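Local coordinates for uncharacterized protein (Pseudomonas aeruginosa PAO1, PDB 4R1D) that binds calcium and is probably a lipase effector of the H2 type VI secretion system, of the alpha/beta hydrolase family and bound by its inhibitor Tli4, at residues 47-52 with 200-205. Sequence-based numbering, arbitrary orientation.
Sequences APLPVI and YQFDVW. With CA (calcium ion), chain C.
The L49 side chain runs alongside the F202 ring, with CD2 of L49 3.5 Å from CE1 of F202. The same methyl sits over one face of the Y200 ring, 4.1 Å from its CG. With CG of L49 anti to the backbone N (chi1 -169°) and chi2 at 45°, CD2 is set against both rings. V51 CG2 meets the edge of the F202 ring at CD1, 4.0 Å away. P50, I52, D203 and W205 face the other side of the sheet, where I52 CD1 packs against W205 CB. The backbones run parallel. Q201 N donates to A47 O, and L49 N to Q201 O. V51 N bonds D203 O at 2.9 Å, and W205 N bonds V51 O at 2.8 Å. Within the six-stranded parallel sheet of this alpha/beta hydrolase, 201-206 is an edge strand and 48-54 its neighbour, paired in turn with 250-255. Helix 542-556 covers the L49 and F202 side; helix 215-238 covers the P50 and W205 side. The edge strand also carries calcium. F202 O binds the ion at 2.4 Å and D203 OD1 at 2.5 Å, with two waters; E152 and D156 also bind it. Y234 OH is hydrogen-bonded to D203 OD2 and W205 NE1.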
ATOM      1  N   ALA A  47      12.540  21.217 -25.660  1.00 43.70           N
ATOM      2  CA  ALA A  47      12.464  21.765 -24.314  1.00 38.08           C
ATOM      3  C   ALA A  47      11.531  20.883 -23.498  1.00 33.56           C
ATOM      4  O   ALA A  47      10.354  21.210 -23.318  1.00 27.74           O
ATOM      5  CB  ALA A  47      11.956  23.191 -24.347  1.00 38.45           C
ATOM      6  N   PRO A  48      12.045  19.735 -23.029  1.00 29.97           N
ATOM      7  CA  PRO A  48      11.192  18.781 -22.316  1.00 23.19           C
ATOM      8  C   PRO A  48      10.740  19.328 -20.977  1.00 24.39           C
ATOM      9  O   PRO A  48      11.509  20.006 -20.293  1.00 26.09           O
ATOM     10  CB  PRO A  48      12.108  17.568 -22.123  1.00 29.43           C
ATOM     11  CG  PRO A  48      13.490  18.123 -22.205  1.00 30.69           C
ATOM     12  CD  PRO A  48      13.421  19.241 -23.186  1.00 33.75           C
ATOM     13  N   LEU A  49       9.492  19.036 -20.617  1.00 19.27           N
ATOM     14  CA  LEU A  49       8.925  19.467 -19.348  1.00 17.89           C
ATOM     15  C   LEU A  49       8.157  18.276 -18.783  1.00 20.47           C
ATOM     16  O   LEU A  49       6.983  18.082 -19.100  1.00 22.18           O
ATOM     17  CB  LEU A  49       7.983  20.663 -19.561  1.00 16.86           C
ATOM     18  CG  LEU A  49       7.496  21.407 -18.316  1.00 23.72           C
ATOM     19  CD1 LEU A  49       8.653  21.642 -17.389  1.00 25.45           C
ATOM     20  CD2 LEU A  49       6.824  22.742 -18.675  1.00 17.89           C
ATOM     21  N   PRO A  50       8.822  17.450 -17.962  1.00 16.91           N
ATOM     22  CA  PRO A  50       8.137  16.238 -17.505  1.00 14.42           C
ATOM     23  C   PRO A  50       6.980  16.525 -16.555  1.00 14.81           C
ATOM     24  O   PRO A  50       7.099  17.362 -15.673  1.00 16.25           O
ATOM     25  CB  PRO A  50       9.243  15.456 -16.768  1.00 16.54           C
ATOM     26  CG  PRO A  50      10.513  15.981 -17.320  1.00 15.38           C
ATOM     27  CD  PRO A  50      10.237  17.461 -17.559  1.00 15.98           C
ATOM     28  N   VAL A  51       5.879  15.815 -16.765  1.00 16.21           N
ATOM     29  CA  VAL A  51       4.746  15.825 -15.852  1.00 12.42           C
ATOM     30  C   VAL A  51       4.796  14.518 -15.066  1.00 13.27           C
ATOM     31  O   VAL A  51       4.704  13.452 -15.654  1.00 14.95           O
ATOM     32  CB  VAL A  51       3.428  15.938 -16.624  1.00 16.70           C
ATOM     33  CG1 VAL A  51       2.232  15.809 -15.685  1.00 15.83           C
ATOM     34  CG2 VAL A  51       3.385  17.285 -17.373  1.00 15.72           C
ATOM     35  N   ILE A  52       4.939  14.608 -13.743  1.00 13.48           N
ATOM     36  CA  ILE A  52       5.064  13.425 -12.903  1.00 14.60           C
ATOM     37  C   ILE A  52       3.729  13.156 -12.224  1.00 16.19           C
ATOM     38  O   ILE A  52       3.271  13.957 -11.413  1.00 14.01           O
ATOM     39  CB  ILE A  52       6.113  13.631 -11.786  1.00 14.69           C
ATOM     40  CG1 ILE A  52       7.402  14.246 -12.344  1.00 15.23           C
ATOM     41  CG2 ILE A  52       6.394  12.297 -11.062  1.00 16.76           C
ATOM     42  CD1 ILE A  52       8.104  13.402 -13.400  1.00 17.18           C
ATOM     43  N   TYR A 200       7.000  23.819 -25.249  1.00 18.79           N
ATOM     44  CA  TYR A 200       7.564  22.727 -24.453  1.00 20.77           C
ATOM     45  C   TYR A 200       7.039  21.361 -24.874  1.00 24.39           C
ATOM     46  O   TYR A 200       5.927  21.253 -25.375  1.00 19.59           O
ATOM     47  CB  TYR A 200       7.262  22.938 -22.972  1.00 20.64           C
ATOM     48  CG  TYR A 200       7.893  24.175 -22.408  1.00 19.19           C
ATOM     49  CD1 TYR A 200       9.161  24.138 -21.841  1.00 23.83           C
ATOM     50  CD2 TYR A 200       7.228  25.391 -22.456  1.00 25.65           C
ATOM     51  CE1 TYR A 200       9.745  25.281 -21.325  1.00 24.94           C
ATOM     52  CE2 TYR A 200       7.801  26.532 -21.945  1.00 26.89           C
ATOM     53  CZ  TYR A 200       9.057  26.474 -21.385  1.00 26.72           C
ATOM     54  OH  TYR A 200       9.614  27.621 -20.878  1.00 34.27           O
ATOM     55  N   GLN A 201       7.849  20.322 -24.682  1.00 23.61           N
ATOM     56  CA  GLN A 201       7.391  18.955 -24.918  1.00 20.12           C
ATOM     57  C   GLN A 201       7.071  18.285 -23.587  1.00 21.54           C
ATOM     58  O   GLN A 201       7.970  17.999 -22.786  1.00 22.24           O
ATOM     59  CB  GLN A 201       8.439  18.138 -25.684  1.00 26.37           C
ATOM     60  CG  GLN A 201       8.726  18.645 -27.097  1.00 38.40           C
ATOM     61  CD  GLN A 201       9.605  19.887 -27.118  1.00 43.51           C
ATOM     62  OE1 GLN A 201      10.280  20.196 -26.139  1.00 46.42           O
ATOM     63  NE2 GLN A 201       9.597  20.605 -28.235  1.00 48.08           N
ATOM     64  N   PHE A 202       5.787  18.051 -23.339  1.00 20.52           N
ATOM     65  CA  PHE A 202       5.371  17.447 -22.085  1.00 15.60           C
ATOM     66  C   PHE A 202       5.337  15.944 -22.276  1.00 17.93           C
ATOM     67  O   PHE A 202       4.905  15.466 -23.315  1.00 19.01           O
ATOM     68  CB  PHE A 202       3.982  17.935 -21.688  1.00 15.53           C
ATOM     69  CG  PHE A 202       3.888  19.425 -21.508  1.00 16.43           C
ATOM     70  CD1 PHE A 202       4.033  19.995 -20.251  1.00 15.50           C
ATOM     71  CD2 PHE A 202       3.657  20.257 -22.596  1.00 19.39           C
ATOM     72  CE1 PHE A 202       3.943  21.368 -20.082  1.00 18.33           C
ATOM     73  CE2 PHE A 202       3.569  21.637 -22.432  1.00 17.66           C
ATOM     74  CZ  PHE A 202       3.706  22.188 -21.176  1.00 17.71           C
ATOM     75  N   ASP A 203       5.808  15.210 -21.278  1.00 16.17           N
ATOM     76  CA  ASP A 203       5.693  13.751 -21.243  1.00 15.88           C
ATOM     77  C   ASP A 203       5.230  13.361 -19.841  1.00 13.49           C
ATOM     78  O   ASP A 203       5.773  13.861 -18.854  1.00 15.42           O
ATOM     79  CB  ASP A 203       7.056  13.096 -21.460  1.00 14.65           C
ATOM     80  CG  ASP A 203       7.533  13.159 -22.902  1.00 22.52           C
ATOM     81  OD1 ASP A 203       6.701  13.216 -23.829  1.00 21.87           O
ATOM     82  OD2 ASP A 203       8.766  13.114 -23.105  1.00 23.43           O
ATOM     83  N   VAL A 204       4.255  12.465 -19.752  1.00 13.56           N
ATOM     84  CA  VAL A 204       3.740  12.049 -18.442  1.00 16.38           C
ATOM     85  C   VAL A 204       4.455  10.793 -17.952  1.00 17.17           C
ATOM     86  O   VAL A 204       4.421   9.760 -18.619  1.00 18.11           O
ATOM     87  CB  VAL A 204       2.237  11.745 -18.502  1.00 14.23           C
ATOM     88  CG1 VAL A 204       1.719  11.334 -17.118  1.00 15.10           C
ATOM     89  CG2 VAL A 204       1.453  12.975 -19.034  1.00 15.02           C
ATOM     90  N   TRP A 205       5.077  10.892 -16.778  1.00 14.09           N
ATOM     91  CA  TRP A 205       5.766   9.770 -16.149  1.00 17.12           C
ATOM     92  C   TRP A 205       4.996   9.411 -14.889  1.00 15.72           C
ATOM     93  O   TRP A 205       4.418  10.282 -14.252  1.00 16.02           O
ATOM     94  CB  TRP A 205       7.197  10.161 -15.779  1.00 16.80           C
ATOM     95  CG  TRP A 205       8.048  10.420 -16.979  1.00 14.83           C
ATOM     96  CD1 TRP A 205       8.024  11.531 -17.772  1.00 17.65           C
ATOM     97  CD2 TRP A 205       9.053   9.554 -17.525  1.00 15.31           C
ATOM     98  NE1 TRP A 205       8.961  11.412 -18.777  1.00 16.54           N
ATOM     99  CE2 TRP A 205       9.597  10.203 -18.652  1.00 14.55           C
ATOM    100  CE3 TRP A 205       9.542   8.289 -17.171  1.00 17.54           C
ATOM    101  CZ2 TRP A 205      10.613   9.638 -19.425  1.00 18.57           C
ATOM    102  CZ3 TRP A 205      10.551   7.725 -17.941  1.00 19.99           C
ATOM    103  CH2 TRP A 205      11.070   8.399 -19.062  1.00 17.46           C
TER
HETATM  104 CA    CA C 601       4.593  13.780 -24.982  1.00 22.22          CA
HETATM  105  O   HOH W   1       5.290  11.687 -26.309  1.00 29.64           O
HETATM  106  O   HOH W   2       6.338  14.861 -26.639  1.00 28.46           O